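Local structure of CD180 antigen (Mus musculus, 3T6Q) at residues Phe77-Leu83 with Ala100-Pro104; Leu357-Glu363 with Asn382-Pro388; Asp406-Leu412 with Asn431-Leu437. The protein may cooperate with MD-1 and TLR4 in the innate immune response of B cells to bacterial lipopolysaccharide, and leads to NF-kappa-B activation. All coordinates share one frame; numbering follows the deposited sequence. Where two conformers were deposited one is given.

Interaction 1. Residues Phe77-Leu83 with Ala100-Pro104; sequences FQSQHRL and ALSGP. With NAG (2-acetamido-2-deoxy-beta-D-glucopyranose), chain R.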
# COMPACT_ATOMS: atom_id res chain seq x y z
N PHE A 77 15.98 -11.96 -15.29
CA PHE A 77 15.26 -12.39 -16.52
C PHE A 77 16.21 -12.47 -17.71
O PHE A 77 15.81 -12.28 -18.87
CB PHE A 77 14.08 -11.45 -16.79
CG PHE A 77 13.06 -11.50 -15.68
CD1 PHE A 77 12.93 -10.44 -14.79
CD2 PHE A 77 12.30 -12.66 -15.47
CE1 PHE A 77 12.02 -10.51 -13.73
CE2 PHE A 77 11.38 -12.73 -14.42
CZ PHE A 77 11.25 -11.66 -13.55
N GLN A 78 17.48 -12.76 -17.41
CA GLN A 78 18.54 -12.68 -18.44
C GLN A 78 18.29 -13.56 -19.63
O GLN A 78 18.66 -13.18 -20.72
CB GLN A 78 19.96 -12.99 -17.86
CG GLN A 78 20.11 -14.39 -17.31
CD GLN A 78 21.46 -14.62 -16.66
OE1 GLN A 78 22.26 -13.69 -16.53
NE2 GLN A 78 21.71 -15.85 -16.24
N SER A 79 17.66 -14.73 -19.45
CA SER A 79 17.49 -15.66 -20.58
C SER A 79 16.14 -15.56 -21.28
O SER A 79 15.86 -16.36 -22.20
CB SER A 79 17.67 -17.12 -20.15
OG SER A 79 18.94 -17.35 -19.56
N GLN A 80 15.30 -14.62 -20.85
CA GLN A 80 13.91 -14.50 -21.34
C GLN A 80 13.86 -13.48 -22.50
O GLN A 80 13.10 -12.50 -22.46
CB GLN A 80 12.97 -14.09 -20.17
CG GLN A 80 12.49 -15.27 -19.35
CD GLN A 80 13.61 -15.87 -18.51
OE1 GLN A 80 14.14 -15.20 -17.61
NE2 GLN A 80 13.94 -17.13 -18.76
N HIS A 81 14.67 -13.72 -23.52
CA HIS A 81 14.79 -12.87 -24.69
C HIS A 81 13.47 -12.82 -25.45
O HIS A 81 13.17 -11.82 -26.11
CB HIS A 81 15.92 -13.44 -25.60
CG HIS A 81 17.34 -13.25 -25.04
ND1 HIS A 81 18.43 -13.04 -25.83
CD2 HIS A 81 17.82 -13.23 -23.72
CE1 HIS A 81 19.54 -12.88 -25.07
NE2 HIS A 81 19.17 -13.02 -23.77
N ARG A 82 12.67 -13.89 -25.36
CA ARG A 82 11.41 -13.96 -26.12
C ARG A 82 10.18 -13.53 -25.26
O ARG A 82 9.05 -13.65 -25.69
CB ARG A 82 11.23 -15.35 -26.73
CG ARG A 82 12.36 -15.78 -27.70
CD ARG A 82 11.86 -16.67 -28.85
NE ARG A 82 11.15 -17.85 -28.35
CZ ARG A 82 9.86 -18.12 -28.55
NH1 ARG A 82 9.07 -17.32 -29.28
NH2 ARG A 82 9.34 -19.22 -28.00
N LEU A 83 10.41 -13.02 -24.06
CA LEU A 83 9.30 -12.76 -23.12
C LEU A 83 8.37 -11.67 -23.65
O LEU A 83 8.82 -10.57 -24.01
CB LEU A 83 9.85 -12.33 -21.77
CG LEU A 83 9.35 -13.01 -20.49
CD1 LEU A 83 9.38 -12.02 -19.35
CD2 LEU A 83 8.04 -13.74 -20.56
N ALA A 100 17.53 -6.13 -13.91
CA ALA A 100 16.61 -7.25 -13.73
C ALA A 100 15.91 -7.58 -15.03
O ALA A 100 15.73 -8.77 -15.37
CB ALA A 100 15.58 -6.93 -12.63
N LEU A 101 15.56 -6.54 -15.80
CA LEU A 101 14.86 -6.73 -17.08
C LEU A 101 15.76 -6.58 -18.32
O LEU A 101 15.28 -6.17 -19.39
CB LEU A 101 13.68 -5.74 -17.18
CG LEU A 101 12.49 -5.98 -16.23
CD1 LEU A 101 11.57 -4.76 -16.24
CD2 LEU A 101 11.76 -7.23 -16.69
N SER A 102 17.04 -6.93 -18.20
CA SER A 102 17.99 -6.82 -19.32
C SER A 102 17.67 -7.82 -20.43
O SER A 102 17.82 -7.53 -21.60
CB SER A 102 19.45 -7.00 -18.83
OG SER A 102 19.66 -8.35 -18.36
N GLY A 103 17.21 -9.01 -20.03
CA GLY A 103 16.87 -10.09 -20.93
C GLY A 103 15.70 -9.82 -21.88
O GLY A 103 15.85 -9.93 -23.11
N PRO A 104 14.52 -9.48 -21.34
CA PRO A 104 13.32 -9.33 -22.19
C PRO A 104 13.16 -7.98 -22.91
O PRO A 104 12.25 -7.18 -22.59
CB PRO A 104 12.16 -9.56 -21.21
CG PRO A 104 12.72 -9.33 -19.85
CD PRO A 104 14.21 -9.46 -19.89
C1 NAG R . 24.80 -15.72 -11.57
C2 NAG R . 25.62 -16.65 -12.49
C3 NAG R . 26.94 -17.05 -11.80
C4 NAG R . 27.65 -15.90 -11.06
C5 NAG R . 26.62 -15.24 -10.15
C6 NAG R . 27.15 -14.12 -9.26
C7 NAG R . 24.11 -17.77 -14.11
C8 NAG R . 23.33 -18.98 -14.49
N2 NAG R . 24.83 -17.79 -12.96
O3 NAG R . 27.83 -17.51 -12.78
O4 NAG R . 28.77 -16.39 -10.34
O5 NAG R . 25.62 -14.71 -11.00
O6 NAG R . 27.49 -13.03 -10.06
O7 NAG R . 24.07 -16.81 -14.88

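Interaction 2. Residues Leu357-Glu363 with Asn382-Pro388; sequences LSHDDIE and NLSYNEP. With NAG (2-acetamido-2-deoxy-beta-D-glucopyranose), chain E; MAN (alpha-D-mannopyranose), chain B; NAG (2-acetamido-2-deoxy-beta-D-glucopyranose), chain C; MAN (alpha-D-mannopyranose), chain D.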
# COMPACT_ATOMS: atom_id res chain seq x y z
N LEU A 357 -34.44 -5.01 -25.63
CA LEU A 357 -35.51 -4.84 -24.63
C LEU A 357 -35.60 -6.09 -23.76
O LEU A 357 -36.70 -6.58 -23.43
CB LEU A 357 -36.84 -4.57 -25.30
CG LEU A 357 -37.00 -3.24 -26.04
CD1 LEU A 357 -38.29 -3.26 -26.87
CD2 LEU A 357 -36.96 -2.07 -25.06
N SER A 358 -34.44 -6.59 -23.39
CA SER A 358 -34.33 -7.80 -22.58
C SER A 358 -34.51 -7.54 -21.09
O SER A 358 -34.28 -6.43 -20.61
CB SER A 358 -33.02 -8.55 -22.87
OG SER A 358 -31.89 -7.81 -22.51
N HIS A 359 -34.94 -8.58 -20.36
CA HIS A 359 -34.98 -8.51 -18.89
C HIS A 359 -35.87 -7.37 -18.42
O HIS A 359 -35.58 -6.70 -17.42
CB HIS A 359 -33.56 -8.28 -18.39
CG HIS A 359 -32.73 -9.53 -18.22
ND1 HIS A 359 -33.03 -10.46 -17.29
CD2 HIS A 359 -31.63 -10.00 -18.93
CE1 HIS A 359 -32.11 -11.46 -17.33
NE2 HIS A 359 -31.26 -11.19 -18.35
N ASP A 360 -36.98 -7.14 -19.12
CA ASP A 360 -37.83 -6.00 -18.82
C ASP A 360 -39.22 -6.38 -18.23
O ASP A 360 -40.10 -5.50 -18.09
CB ASP A 360 -37.98 -5.15 -20.09
CG ASP A 360 -36.77 -4.20 -20.33
OD1 ASP A 360 -36.01 -3.93 -19.40
OD2 ASP A 360 -36.61 -3.72 -21.47
N ASP A 361 -39.44 -7.68 -17.99
CA ASP A 361 -40.73 -8.25 -17.60
C ASP A 361 -41.87 -7.83 -18.51
O ASP A 361 -42.97 -7.53 -18.04
CB ASP A 361 -41.08 -7.84 -16.18
CG ASP A 361 -40.39 -8.71 -15.12
OD1 ASP A 361 -39.94 -9.87 -15.40
OD2 ASP A 361 -40.30 -8.22 -13.98
N ILE A 362 -41.59 -7.71 -19.82
CA ILE A 362 -42.59 -7.21 -20.75
C ILE A 362 -43.58 -8.36 -20.92
O ILE A 362 -43.16 -9.55 -21.08
CB ILE A 362 -41.94 -6.84 -22.11
CG1 ILE A 362 -41.07 -5.56 -21.96
CG2 ILE A 362 -42.99 -6.71 -23.23
CD1 ILE A 362 -39.97 -5.50 -23.03
N GLU A 363 -44.87 -7.99 -20.91
CA GLU A 363 -45.98 -8.96 -21.14
C GLU A 363 -46.99 -8.32 -22.11
O GLU A 363 -47.32 -7.13 -21.98
CB GLU A 363 -46.67 -9.32 -19.80
CG GLU A 363 -47.64 -10.52 -19.87
CD GLU A 363 -49.06 -10.16 -20.32
OE1 GLU A 363 -49.84 -11.08 -20.75
OE2 GLU A 363 -49.42 -8.94 -20.25
N ASN A 382 -33.87 -7.85 -29.47
CA ASN A 382 -33.67 -8.73 -28.34
C ASN A 382 -34.81 -8.55 -27.33
O ASN A 382 -34.94 -7.48 -26.76
CB ASN A 382 -32.31 -8.40 -27.68
CG ASN A 382 -31.88 -9.49 -26.73
OD1 ASN A 382 -32.72 -10.21 -26.17
ND2 ASN A 382 -30.59 -9.61 -26.52
N LEU A 383 -35.66 -9.58 -27.19
CA LEU A 383 -36.81 -9.58 -26.29
C LEU A 383 -36.67 -10.74 -25.31
O LEU A 383 -37.67 -11.27 -24.79
CB LEU A 383 -38.14 -9.67 -27.11
CG LEU A 383 -38.50 -8.29 -27.72
CD1 LEU A 383 -39.58 -8.46 -28.76
CD2 LEU A 383 -38.98 -7.34 -26.62
N SER A 384 -35.42 -11.14 -25.05
CA SER A 384 -35.13 -12.30 -24.22
C SER A 384 -35.46 -11.96 -22.78
O SER A 384 -35.51 -10.78 -22.40
CB SER A 384 -33.66 -12.79 -24.34
OG SER A 384 -32.75 -11.80 -23.78
N TYR A 385 -35.66 -13.01 -21.97
CA TYR A 385 -35.96 -12.87 -20.53
C TYR A 385 -37.11 -11.91 -20.22
O TYR A 385 -36.98 -11.01 -19.35
CB TYR A 385 -34.70 -12.40 -19.75
CG TYR A 385 -33.58 -13.41 -19.75
CD1 TYR A 385 -33.59 -14.49 -18.85
CD2 TYR A 385 -32.53 -13.31 -20.67
CE1 TYR A 385 -32.56 -15.42 -18.83
CE2 TYR A 385 -31.48 -14.23 -20.67
CZ TYR A 385 -31.51 -15.27 -19.74
OH TYR A 385 -30.49 -16.17 -19.73
N ASN A 386 -38.24 -12.09 -20.91
CA ASN A 386 -39.42 -11.30 -20.63
C ASN A 386 -40.56 -12.21 -20.17
O ASN A 386 -40.36 -13.43 -20.04
CB ASN A 386 -39.79 -10.43 -21.82
CG ASN A 386 -38.95 -9.16 -21.89
OD1 ASN A 386 -38.94 -8.39 -20.93
ND2 ASN A 386 -38.22 -8.96 -22.97
N GLU A 387 -41.70 -11.60 -19.86
CA GLU A 387 -42.90 -12.34 -19.49
C GLU A 387 -43.61 -12.75 -20.79
O GLU A 387 -43.12 -12.46 -21.89
CB GLU A 387 -43.79 -11.51 -18.55
CG GLU A 387 -43.19 -11.42 -17.16
CD GLU A 387 -43.26 -12.74 -16.43
OE1 GLU A 387 -42.22 -13.28 -16.09
OE2 GLU A 387 -44.36 -13.25 -16.21
N PRO A 388 -44.73 -13.47 -20.68
CA PRO A 388 -45.33 -14.04 -21.89
C PRO A 388 -45.75 -13.04 -22.97
O PRO A 388 -46.43 -12.05 -22.72
CB PRO A 388 -46.50 -14.87 -21.34
CG PRO A 388 -46.05 -15.24 -19.97
CD PRO A 388 -45.42 -13.97 -19.46
C1 NAG E . -30.10 -10.63 -25.63
C2 NAG E . -28.65 -11.03 -26.00
C3 NAG E . -28.12 -12.08 -25.00
C4 NAG E . -28.37 -11.65 -23.55
C5 NAG E . -29.82 -11.24 -23.38
C6 NAG E . -30.19 -10.78 -21.97
C7 NAG E . -27.65 -11.16 -28.24
C8 NAG E . -27.75 -11.77 -29.61
N2 NAG E . -28.59 -11.53 -27.35
O3 NAG E . -26.74 -12.23 -25.23
O4 NAG E . -28.15 -12.70 -22.61
O5 NAG E . -30.16 -10.21 -24.30
O6 NAG E . -29.67 -9.47 -21.72
O7 NAG E . -26.73 -10.38 -28.00
C1 MAN B . -29.17 -12.66 -15.26
C2 MAN B . -29.32 -11.89 -13.95
C3 MAN B . -29.91 -12.79 -12.88
C4 MAN B . -31.24 -13.38 -13.35
C5 MAN B . -30.95 -14.19 -14.63
C6 MAN B . -32.22 -14.86 -15.21
O2 MAN B . -30.26 -10.85 -14.14
O3 MAN B . -30.09 -12.05 -11.68
O4 MAN B . -31.69 -14.25 -12.34
O5 MAN B . -30.37 -13.33 -15.61
O6 MAN B . -33.27 -13.92 -15.31
C1 NAG C . -26.79 -13.08 -22.36
C2 NAG C . -26.70 -13.34 -20.85
C3 NAG C . -25.34 -13.94 -20.48
C4 NAG C . -24.96 -15.13 -21.37
C5 NAG C . -25.32 -14.99 -22.84
C6 NAG C . -25.45 -16.41 -23.48
C7 NAG C . -27.88 -11.75 -19.39
C8 NAG C . -27.82 -10.34 -18.83
N2 NAG C . -26.86 -12.08 -20.18
O3 NAG C . -25.40 -14.46 -19.13
O4 NAG C . -23.53 -15.23 -21.37
O5 NAG C . -26.57 -14.31 -23.06
O6 NAG C . -25.40 -16.07 -24.84
O7 NAG C . -28.81 -12.50 -19.15
C1 MAN D . -29.74 -9.60 -13.54
C2 MAN D . -30.90 -8.61 -13.48
C3 MAN D . -31.26 -8.09 -14.90
C4 MAN D . -29.97 -7.55 -15.57
C5 MAN D . -28.85 -8.62 -15.55
C6 MAN D . -27.53 -8.15 -16.16
O2 MAN D . -30.43 -7.54 -12.72
O3 MAN D . -32.21 -7.06 -14.77
O4 MAN D . -30.23 -7.12 -16.91
O5 MAN D . -28.59 -9.07 -14.22
O6 MAN D . -27.02 -7.06 -15.34
O HOH W 1 -37.87 -9.95 -17.09
O HOH W 2 -39.71 -12.61 -16.46

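Interaction 3. Residues Asp406-Leu412 with Asn431-Leu437; sequences DLAFTRL and NLSHSLL. With NAG (2-acetamido-2-deoxy-beta-D-glucopyranose), chain F; NAG (2-acetamido-2-deoxy-beta-D-glucopyranose), chain E.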
# COMPACT_ATOMS: atom_id res chain seq x y z
N ASP A 406 -33.93 -12.52 -30.80
CA ASP A 406 -33.60 -13.31 -29.63
C ASP A 406 -34.82 -13.23 -28.71
O ASP A 406 -35.18 -12.17 -28.30
CB ASP A 406 -32.33 -12.76 -28.97
CG ASP A 406 -31.78 -13.67 -27.88
OD1 ASP A 406 -32.52 -14.61 -27.44
OD2 ASP A 406 -30.62 -13.44 -27.43
N LEU A 407 -35.44 -14.38 -28.44
CA LEU A 407 -36.60 -14.48 -27.58
C LEU A 407 -36.32 -15.51 -26.48
O LEU A 407 -37.25 -16.07 -25.86
CB LEU A 407 -37.80 -14.92 -28.46
CG LEU A 407 -38.36 -13.76 -29.32
CD1 LEU A 407 -39.25 -14.29 -30.45
CD2 LEU A 407 -39.15 -12.76 -28.47
N ALA A 408 -35.04 -15.79 -26.25
CA ALA A 408 -34.67 -16.84 -25.25
C ALA A 408 -35.30 -16.51 -23.89
O ALA A 408 -35.27 -15.35 -23.45
CB ALA A 408 -33.16 -16.96 -25.12
N PHE A 409 -35.84 -17.55 -23.23
CA PHE A 409 -36.40 -17.49 -21.87
C PHE A 409 -37.64 -16.60 -21.80
O PHE A 409 -38.06 -16.18 -20.73
CB PHE A 409 -35.33 -17.05 -20.84
CG PHE A 409 -34.19 -18.03 -20.77
CD1 PHE A 409 -34.33 -19.22 -20.03
CD2 PHE A 409 -33.04 -17.82 -21.51
CE1 PHE A 409 -33.31 -20.16 -20.02
CE2 PHE A 409 -32.01 -18.77 -21.49
CZ PHE A 409 -32.16 -19.93 -20.75
N THR A 410 -38.25 -16.32 -22.94
CA THR A 410 -39.46 -15.57 -22.93
C THR A 410 -40.53 -16.53 -23.47
O THR A 410 -40.44 -16.95 -24.64
CB THR A 410 -39.34 -14.32 -23.86
OG1 THR A 410 -38.41 -13.39 -23.26
CG2 THR A 410 -40.71 -13.67 -24.06
N ARG A 411 -41.55 -16.81 -22.65
CA ARG A 411 -42.65 -17.71 -23.06
C ARG A 411 -43.45 -17.11 -24.23
O ARG A 411 -43.85 -15.94 -24.19
CB ARG A 411 -43.56 -18.00 -21.84
CG ARG A 411 -44.89 -18.69 -22.17
CD ARG A 411 -45.36 -19.60 -21.01
NE ARG A 411 -44.83 -19.15 -19.73
CZ ARG A 411 -45.53 -18.54 -18.79
NH1 ARG A 411 -44.94 -18.14 -17.67
NH2 ARG A 411 -46.83 -18.33 -18.95
N LEU A 412 -43.69 -17.90 -25.28
CA LEU A 412 -44.45 -17.37 -26.39
C LEU A 412 -45.78 -18.13 -26.51
O LEU A 412 -45.83 -19.36 -26.36
CB LEU A 412 -43.65 -17.48 -27.71
CG LEU A 412 -42.25 -16.85 -27.69
CD1 LEU A 412 -41.61 -17.17 -29.04
CD2 LEU A 412 -42.32 -15.33 -27.48
N ASN A 431 -33.40 -17.26 -31.69
CA ASN A 431 -33.14 -17.97 -30.45
C ASN A 431 -34.47 -18.05 -29.70
O ASN A 431 -35.00 -17.02 -29.26
CB ASN A 431 -32.03 -17.29 -29.60
CG ASN A 431 -31.61 -18.13 -28.39
OD1 ASN A 431 -32.33 -19.02 -27.99
ND2 ASN A 431 -30.48 -17.82 -27.80
N LEU A 432 -34.96 -19.28 -29.54
CA LEU A 432 -36.23 -19.57 -28.84
C LEU A 432 -36.02 -20.51 -27.66
O LEU A 432 -36.94 -21.26 -27.27
CB LEU A 432 -37.23 -20.23 -29.82
CG LEU A 432 -37.59 -19.34 -31.06
CD1 LEU A 432 -38.47 -20.04 -32.08
CD2 LEU A 432 -38.30 -18.06 -30.60
N SER A 433 -34.82 -20.48 -27.12
CA SER A 433 -34.45 -21.31 -25.98
C SER A 433 -35.50 -21.10 -24.87
O SER A 433 -35.77 -19.97 -24.50
CB SER A 433 -33.08 -20.90 -25.49
OG SER A 433 -32.69 -21.70 -24.40
N HIS A 434 -36.06 -22.19 -24.34
CA HIS A 434 -37.10 -22.08 -23.26
C HIS A 434 -38.31 -21.22 -23.52
O HIS A 434 -38.95 -20.76 -22.59
CB HIS A 434 -36.41 -21.71 -21.93
CG HIS A 434 -35.33 -22.66 -21.55
ND1 HIS A 434 -35.51 -23.64 -20.62
CD2 HIS A 434 -34.04 -22.79 -22.01
CE1 HIS A 434 -34.38 -24.35 -20.50
NE2 HIS A 434 -33.48 -23.83 -21.35
N SER A 435 -38.69 -21.02 -24.79
CA SER A 435 -39.87 -20.23 -25.12
C SER A 435 -41.14 -21.11 -24.94
O SER A 435 -42.26 -20.62 -24.97
CB SER A 435 -39.77 -19.70 -26.57
OG SER A 435 -38.76 -18.67 -26.66
N LEU A 436 -40.93 -22.42 -24.81
CA LEU A 436 -41.98 -23.42 -24.55
C LEU A 436 -42.99 -23.50 -25.68
O LEU A 436 -44.18 -23.56 -25.42
CB LEU A 436 -42.69 -23.19 -23.20
CG LEU A 436 -41.79 -23.03 -21.97
CD1 LEU A 436 -42.60 -22.95 -20.68
CD2 LEU A 436 -40.74 -24.13 -21.91
N LEU A 437 -42.51 -23.48 -26.93
CA LEU A 437 -43.37 -23.61 -28.10
C LEU A 437 -43.57 -25.08 -28.41
O LEU A 437 -42.75 -25.90 -28.02
CB LEU A 437 -42.73 -22.95 -29.33
CG LEU A 437 -42.70 -21.43 -29.31
CD1 LEU A 437 -41.66 -21.02 -30.33
CD2 LEU A 437 -44.06 -20.85 -29.64
C1 NAG F . -29.59 -16.80 -28.26
C2 NAG F . -28.66 -16.23 -27.19
C3 NAG F . -27.68 -15.25 -27.87
C4 NAG F . -26.93 -15.89 -29.06
C5 NAG F . -27.92 -16.58 -30.01
C6 NAG F . -27.23 -17.39 -31.11
C7 NAG F . -29.42 -15.87 -24.86
C8 NAG F . -30.30 -15.07 -23.90
N2 NAG F . -29.46 -15.54 -26.15
O3 NAG F . -26.72 -14.79 -26.90
O4 NAG F . -26.32 -14.87 -29.87
O5 NAG F . -28.80 -17.44 -29.29
O6 NAG F . -26.34 -18.33 -30.53
O7 NAG F . -28.71 -16.78 -24.44
C1 NAG E . -30.10 -10.63 -25.63
C2 NAG E . -28.65 -11.03 -26.00
C3 NAG E . -28.12 -12.08 -25.00
C4 NAG E . -28.37 -11.65 -23.55
C5 NAG E . -29.82 -11.24 -23.38
C6 NAG E . -30.19 -10.78 -21.97
C7 NAG E . -27.65 -11.16 -28.24
C8 NAG E . -27.75 -11.77 -29.61
N2 NAG E . -28.59 -11.53 -27.35
O3 NAG E . -26.74 -12.23 -25.23
O4 NAG E . -28.15 -12.70 -22.61
O5 NAG E . -30.16 -10.21 -24.30
O6 NAG E . -29.67 -9.47 -21.72
O7 NAG E . -26.73 -10.38 -28.00

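Interaction 1. Residues Phe77-Leu83 with Ala100-Pro104
Phe77 and Pro104 meet on successive turns of the leucine-rich-repeat solenoid, where 77-83 and 100-104 each form the stretch that leads back to the next strand of the inner face. The backbones lie close, Gln78 CA standing 4.0 Å from Gly103 CA, a spacing that fits the absence of a side chain on glycine. The carbonyl oxygen of Phe77 receives a CA-H...O contact from Gly103 CA at 3.2 Å, and Pro104 CD lies 3.7 Å from Phe77 CB. At its other end the proline packs alongside Leu83, CB to CB 3.7 Å, while its CA and CB approach the carbonyl oxygen of Gln80. A second CA-H...O contact runs the opposite way, from His81 CA to Gly103 O.

One conventional hydrogen bond joins the segments: Phe77 N donates to Ala100 O over 3.2 Å, lying in the carbonyl plane with 147° at the hydrogen. The same oxygen sits at the edge of the Phe77 ring. With CG anti to its carbonyl carbon (chi1 -63°), this ring runs alongside Leu101, whose CD2 is 3.9 Å from Phe77 CD1, and continues inward to Phe53, Leu62, Ile72 and Leu86 of the solenoid core.

Further out, a type I turn from Phe77 to Gln80, closed by Gln80 N on Phe77 O, and a second from Gln80 to Leu83 set the path of the first segment. Gln80 NE2 holds that path to the preceding turn through the carbonyl oxygens of Phe53 and Leu56. Away from the contact Gln78 extends to a glycan sugar, its NE2 donating to O7 of the N-acetylglucosamine of chain R over 2.9 Å at a nearly straight 168°.

Interaction 2. Residues Leu357-Glu363 with Asn382-Pro388
Asn386 bonds the backbone of 357-363 with both ends of its amide, as asparagines of a leucine-rich-repeat ladder do. ND2 donates to Leu357 O at 2.9 Å, in the amide plane at 170°, and to Leu383 O of its own segment. OD1 accepts from Asp360 N (2.9 Å) and Ile362 N (3.0 Å), which arrive from opposite faces of its plane. Two backbone bonds, Leu357 N to Asn382 O and His359 N to Ser384 O, run beside it.

His359 and Tyr385 form an offset stack, centroids 4.2 Å apart and planes at 7°, with Tyr385 CB above the imidazole centre. Mannose D lies over the opposite face of His359, whose NE2 donates to O7 of N-acetylglucosamine C. Asn382 carries N-acetylglucosamine E on ND2; OD1 accepts from Ser384 N, making an Asx turn, and from Ser384 OG. O6 of that sugar donates to Ser358 OG, which also bonds Asp356. Farther out, Asp361 OD1 and Glu387 OE1 stand 4.2 Å apart, and a water close to both may ease their repulsion. The chemistry implies that the Asn382 glycan lies along the protein surface, held by polar bonds to His359 and Ser358 and by contact with the histidine face opposite Tyr385.

Interaction 3. Residues Asp406-Leu412 with Asn431-Leu437
This is a backbone ladder between two adjacent turns of the solenoid, running outward from the parallel bridge of Asp406 with Asn431 at the ends of strands 404-406 and 429-431. Leu407 N donates to Asn431 O (2.8 Å), Phe409 N to Ser433 O (2.7 Å) and Leu412 N to Ser435 O (3.1 Å), the last on a lone pair. Ser435 OG sits 3.1 Å from Thr410 O and equally far from Leu407 O. Beneath the ladder lies the leucine-rich-repeat core: Leu407 and Leu432 run side by side, while Leu412 crosses Leu432 at about a right angle, Leu412 CD1 3.8 Å from Leu432 CD2.

Phe409 and His434, within type II turns (Leu407-Thr410 and Leu432-Ser435), are partly exposed. Their ring planes are 12° apart, but the rings are slid and barely overlap, Phe409 CE1 hanging over the imidazole rim. Asp406 and Asn431 both turn CG anti to the backbone N, carboxylate and amide planes 8° apart. Asp406 OD1 accepts from Ala408 N and Asn431 OD1 from Ser433 N, each an Asx turn. Asn431 ND2 carries N-acetylglucosamine F, whose N2 donates to Asp406 OD2 at 2.7 Å; that oxygen also accepts from N2 of N-acetylglucosamine E.

From the N terminus, interaction 1 comes first, closing a loop that holds strands 85-87 and 95-96 and tying LRR 2 and 3 together. Interaction 2 closes a loop through strand 380-382 between LRR 12 and 13, and interaction 3 one between LRR 14 and 15. All are in series; none nests or crosses. Interaction 1 lies across the chain's centre from the other two, about 54 Å away between centres. Interactions 2 and 3, with centres about 10 Å apart, touch: Thr410 OG1 is 2.7 Å from both Asn386 N and Leu383 O, probable hydrogen bonds, Tyr385 stacks on Phe409, and N-acetylglucosamine E contacts both, so the contacts meet at the step from LRR 13 to 14.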